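Local coordinates for nucleocapsid protein (Sin Nombre virus, PDB 2IC6) that probably encapsidates the viral RNA genome, its N-terminal region folding as an antiparallel coiled coil, at residues K27-V35 with T46-V54. The protein carries 1 engineered substitution. Residues are numbered along the deposited sequence; the frame is centred on the assembly and turned at random. Where two conformers were deposited one is given.
Sequences KLKDAERAV and TLQSRRAAV
Leu-28 and Leu-47 share one torsion pattern, CG anti to the backbone N (chi1 174° and -179°), which swings each isobutyl group toward the opposite helix until Leu-28 CD1 lies 3.5 Å from Leu-47 CD1. The two act as reciprocal knobs into holes in the antiparallel coiled coil formed by helix 6-37 and helix 41-74, close to the turn that joins them. Leu-28 enters a hole lined by Leu-47, Arg-50, Arg-51 and Val-54; Leu-47 drops among Leu-28, Ala-31, Glu-32 and Val-35. Leucine suits both places because its forked end reaches two neighbours at once: in Leu-47, CD1 meets Glu-32 CG while CD2 packs 3.7 Å from Val-35 CG2, and in Leu-28, CD1 also meets Arg-51 CG while CD2 touches Val-54 CG2 at 3.9 Å. Ala-31 offers a single methyl group, small enough to fit directly against the opposing backbone, its CB 4.0 Å from Leu-47 CA. Valines flank the leucine pair, their short branched side chains filling space close to the backbone; the Val-54 side chain carries the seam on toward Leu-21 and Thr-24 of helix 6-37.

Long polar chains flank this apolar seam, giving methylenes to the interior and charges to the margin. Arg-50 bends at chi2 (-54°), and Lys-27 CB lies over one face of its guanidinium, 3.7 Å from Arg-50 NE. A water accepts from Arg-50 NE and donates to Lys-27 O, tying this side to the opposing backbone. Along the other margin Arg-51 runs extended; Leu-47 CD2, one turn earlier on the same helix, sits over the centre of one face of its guanidinium. A second water lies in the plane at that group's edge, accepting from Arg-51 NE at 2.8 Å and donating to Glu-32 OE2 at 2.6 Å.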
loop_
_atom_site.group_PDB
_atom_site.type_symbol
_atom_site.label_atom_id
_atom_site.label_comp_id
_atom_site.label_asym_id
_atom_site.label_seq_id
_atom_site.Cartn_x
_atom_site.Cartn_y
_atom_site.Cartn_z
ATOM N N LYS A 27 1.828 9.927 3.038
ATOM C CA LYS A 27 2.386 10.707 1.941
ATOM C C LYS A 27 1.312 11.047 0.894
ATOM O O LYS A 27 1.294 12.135 0.343
ATOM C CB LYS A 27 3.579 9.946 1.322
ATOM C CG LYS A 27 4.774 9.795 2.237
ATOM C CD LYS A 27 5.773 8.818 1.684
ATOM C CE LYS A 27 6.986 8.698 2.500
ATOM N NZ LYS A 27 7.944 9.665 1.919
ATOM N N LEU A 28 0.403 10.106 0.643
ATOM C CA LEU A 28 -0.719 10.386 -0.228
ATOM C C LEU A 28 -1.619 11.476 0.331
ATOM O O LEU A 28 -2.010 12.383 -0.409
ATOM C CB LEU A 28 -1.509 9.083 -0.475
ATOM C CG LEU A 28 -2.802 9.240 -1.248
ATOM C CD1 LEU A 28 -2.556 9.851 -2.614
ATOM C CD2 LEU A 28 -3.519 7.916 -1.324
ATOM N N LYS A 29 -1.948 11.412 1.618
ATOM C CA LYS A 29 -2.804 12.439 2.229
ATOM C C LYS A 29 -2.166 13.808 2.067
ATOM O O LYS A 29 -2.873 14.775 1.744
ATOM C CB LYS A 29 -3.046 12.118 3.706
ATOM C CG LYS A 29 -3.904 10.904 3.906
ATOM C CD LYS A 29 -4.105 10.532 5.424
ATOM C CE LYS A 29 -4.719 9.192 5.628
ATOM N NZ LYS A 29 -4.979 9.115 7.075
ATOM N N ASP A 30 -0.856 13.908 2.275
ATOM C CA ASP A 30 -0.165 15.174 2.101
ATOM C C ASP A 30 -0.326 15.659 0.657
ATOM O O ASP A 30 -0.560 16.860 0.400
ATOM C CB ASP A 30 1.380 14.975 2.334
ATOM C CG ASP A 30 1.883 14.495 3.721
ATOM O OD1 ASP A 30 3.095 14.012 3.838
ATOM O OD2 ASP A 30 1.197 14.656 4.670
ATOM N N ALA A 31 -0.106 14.752 -0.311
ATOM C CA ALA A 31 -0.178 15.151 -1.715
ATOM C C ALA A 31 -1.620 15.535 -2.107
ATOM O O ALA A 31 -1.781 16.485 -2.918
ATOM C CB ALA A 31 0.325 14.028 -2.595
ATOM N N GLU A 32 -2.627 14.863 -1.580
ATOM C CA GLU A 32 -4.018 15.212 -1.927
ATOM C C GLU A 32 -4.359 16.601 -1.457
ATOM O O GLU A 32 -4.992 17.363 -2.145
ATOM C CB GLU A 32 -4.960 14.293 -1.146
ATOM C CG GLU A 32 -4.967 13.002 -1.526
ATOM C CD GLU A 32 -5.761 12.236 -0.519
ATOM O OE1 GLU A 32 -5.902 12.474 0.688
ATOM O OE2 GLU A 32 -6.290 11.338 -1.019
ATOM N N ARG A 33 -3.927 16.922 -0.259
ATOM C CA ARG A 33 -4.227 18.220 0.314
ATOM C C ARG A 33 -3.585 19.311 -0.493
ATOM O O ARG A 33 -4.202 20.352 -0.757
ATOM C CB ARG A 33 -3.799 18.306 1.764
ATOM C CG ARG A 33 -4.216 19.556 2.429
ATOM C CD ARG A 33 -5.735 19.837 2.368
ATOM N NE ARG A 33 -6.032 21.071 3.127
ATOM C CZ ARG A 33 -7.099 21.852 2.952
ATOM N NH1 ARG A 33 -7.268 22.946 3.673
ATOM N NH2 ARG A 33 -8.039 21.491 2.104
ATOM N N ALA A 34 -2.351 19.087 -0.948
ATOM C CA ALA A 34 -1.649 20.096 -1.766
ATOM C C ALA A 34 -2.412 20.373 -3.040
ATOM O O ALA A 34 -2.537 21.533 -3.487
ATOM C CB ALA A 34 -0.226 19.649 -2.085
ATOM N N VAL A 35 -2.957 19.359 -3.693
ATOM C CA VAL A 35 -3.715 19.507 -4.924
ATOM C C VAL A 35 -5.066 20.170 -4.652
ATOM O O VAL A 35 -5.501 21.017 -5.488
ATOM C CB VAL A 35 -3.969 18.183 -5.644
ATOM C CG1 VAL A 35 -5.020 18.265 -6.721
ATOM C CG2 VAL A 35 -2.652 17.702 -6.210
ATOM N N THR A 46 2.792 14.736 -8.338
ATOM C CA THR A 46 3.138 14.152 -7.063
ATOM C C THR A 46 1.983 13.242 -6.615
ATOM O O THR A 46 2.182 12.128 -6.161
ATOM C CB THR A 46 3.354 15.255 -6.011
ATOM O OG1 THR A 46 4.371 16.158 -6.440
ATOM C CG2 THR A 46 3.709 14.675 -4.637
ATOM N N LEU A 47 0.780 13.759 -6.726
ATOM C CA LEU A 47 -0.409 13.007 -6.340
ATOM C C LEU A 47 -0.575 11.706 -7.158
ATOM O O LEU A 47 -0.856 10.639 -6.577
ATOM C CB LEU A 47 -1.642 13.892 -6.484
ATOM C CG LEU A 47 -2.973 13.261 -6.102
ATOM C CD1 LEU A 47 -2.952 12.706 -4.663
ATOM C CD2 LEU A 47 -4.103 14.256 -6.369
ATOM N N GLN A 48 -0.404 11.798 -8.455
ATOM C CA GLN A 48 -0.480 10.626 -9.316
ATOM C C GLN A 48 0.475 9.549 -8.833
ATOM O O GLN A 48 0.113 8.372 -8.759
ATOM C CB GLN A 48 -0.186 11.056 -10.710
ATOM C CG GLN A 48 -0.195 10.000 -11.800
ATOM C CD GLN A 48 0.177 10.575 -13.206
ATOM O OE1 GLN A 48 0.714 11.714 -13.349
ATOM N NE2 GLN A 48 -0.015 9.740 -14.226
ATOM N N SER A 49 1.713 9.936 -8.530
ATOM C CA SER A 49 2.689 8.991 -8.068
ATOM C C SER A 49 2.345 8.376 -6.714
ATOM O O SER A 49 2.493 7.165 -6.510
ATOM C CB SER A 49 4.062 9.632 -8.004
ATOM O OG SER A 49 4.560 9.989 -9.287
ATOM N N ARG A 50 1.932 9.185 -5.748
ATOM C CA ARG A 50 1.590 8.667 -4.439
ATOM C C ARG A 50 0.384 7.723 -4.537
ATOM O O ARG A 50 0.332 6.737 -3.810
ATOM C CB ARG A 50 1.320 9.799 -3.450
ATOM C CG ARG A 50 2.518 10.669 -3.125
ATOM C CD ARG A 50 3.704 9.879 -2.636
ATOM N NE ARG A 50 4.747 10.770 -2.118
ATOM C CZ ARG A 50 5.956 10.377 -1.793
ATOM N NH1 ARG A 50 6.342 9.139 -2.015
ATOM N NH2 ARG A 50 6.840 11.220 -1.303
ATOM N N ARG A 51 -0.586 8.051 -5.381
ATOM C CA ARG A 51 -1.752 7.172 -5.586
ATOM C C ARG A 51 -1.297 5.823 -6.057
ATOM O O ARG A 51 -1.757 4.776 -5.595
ATOM C CB ARG A 51 -2.750 7.821 -6.540
ATOM C CG ARG A 51 -3.544 8.903 -5.923
ATOM C CD ARG A 51 -4.423 9.599 -6.947
ATOM N NE ARG A 51 -5.333 10.523 -6.256
ATOM C CZ ARG A 51 -6.207 11.298 -6.892
ATOM N NH1 ARG A 51 -6.201 11.338 -8.196
ATOM N NH2 ARG A 51 -7.108 12.008 -6.181
ATOM N N ALA A 52 -0.415 5.788 -7.051
ATOM C CA ALA A 52 0.032 4.517 -7.627
ATOM C C ALA A 52 0.771 3.699 -6.603
ATOM O O ALA A 52 0.684 2.466 -6.577
ATOM C CB ALA A 52 0.896 4.751 -8.917
ATOM N N ALA A 53 1.571 4.349 -5.750
ATOM C CA ALA A 53 2.314 3.641 -4.740
ATOM C C ALA A 53 1.366 2.970 -3.741
ATOM O O ALA A 53 1.605 1.791 -3.360
ATOM C CB ALA A 53 3.297 4.593 -4.020
ATOM N N VAL A 54 0.362 3.685 -3.296
ATOM C CA VAL A 54 -0.611 3.099 -2.386
ATOM C C VAL A 54 -1.365 1.952 -3.007
ATOM O O VAL A 54 -1.521 0.884 -2.411
ATOM C CB VAL A 54 -1.586 4.212 -1.889
ATOM C CG1 VAL A 54 -2.833 3.614 -1.211
ATOM C CG2 VAL A 54 -0.832 5.169 -0.924
HETATM O O HOH W 1 3.719 13.209 -0.707
HETATM O O HOH W 2 -5.921 10.607 -3.475
#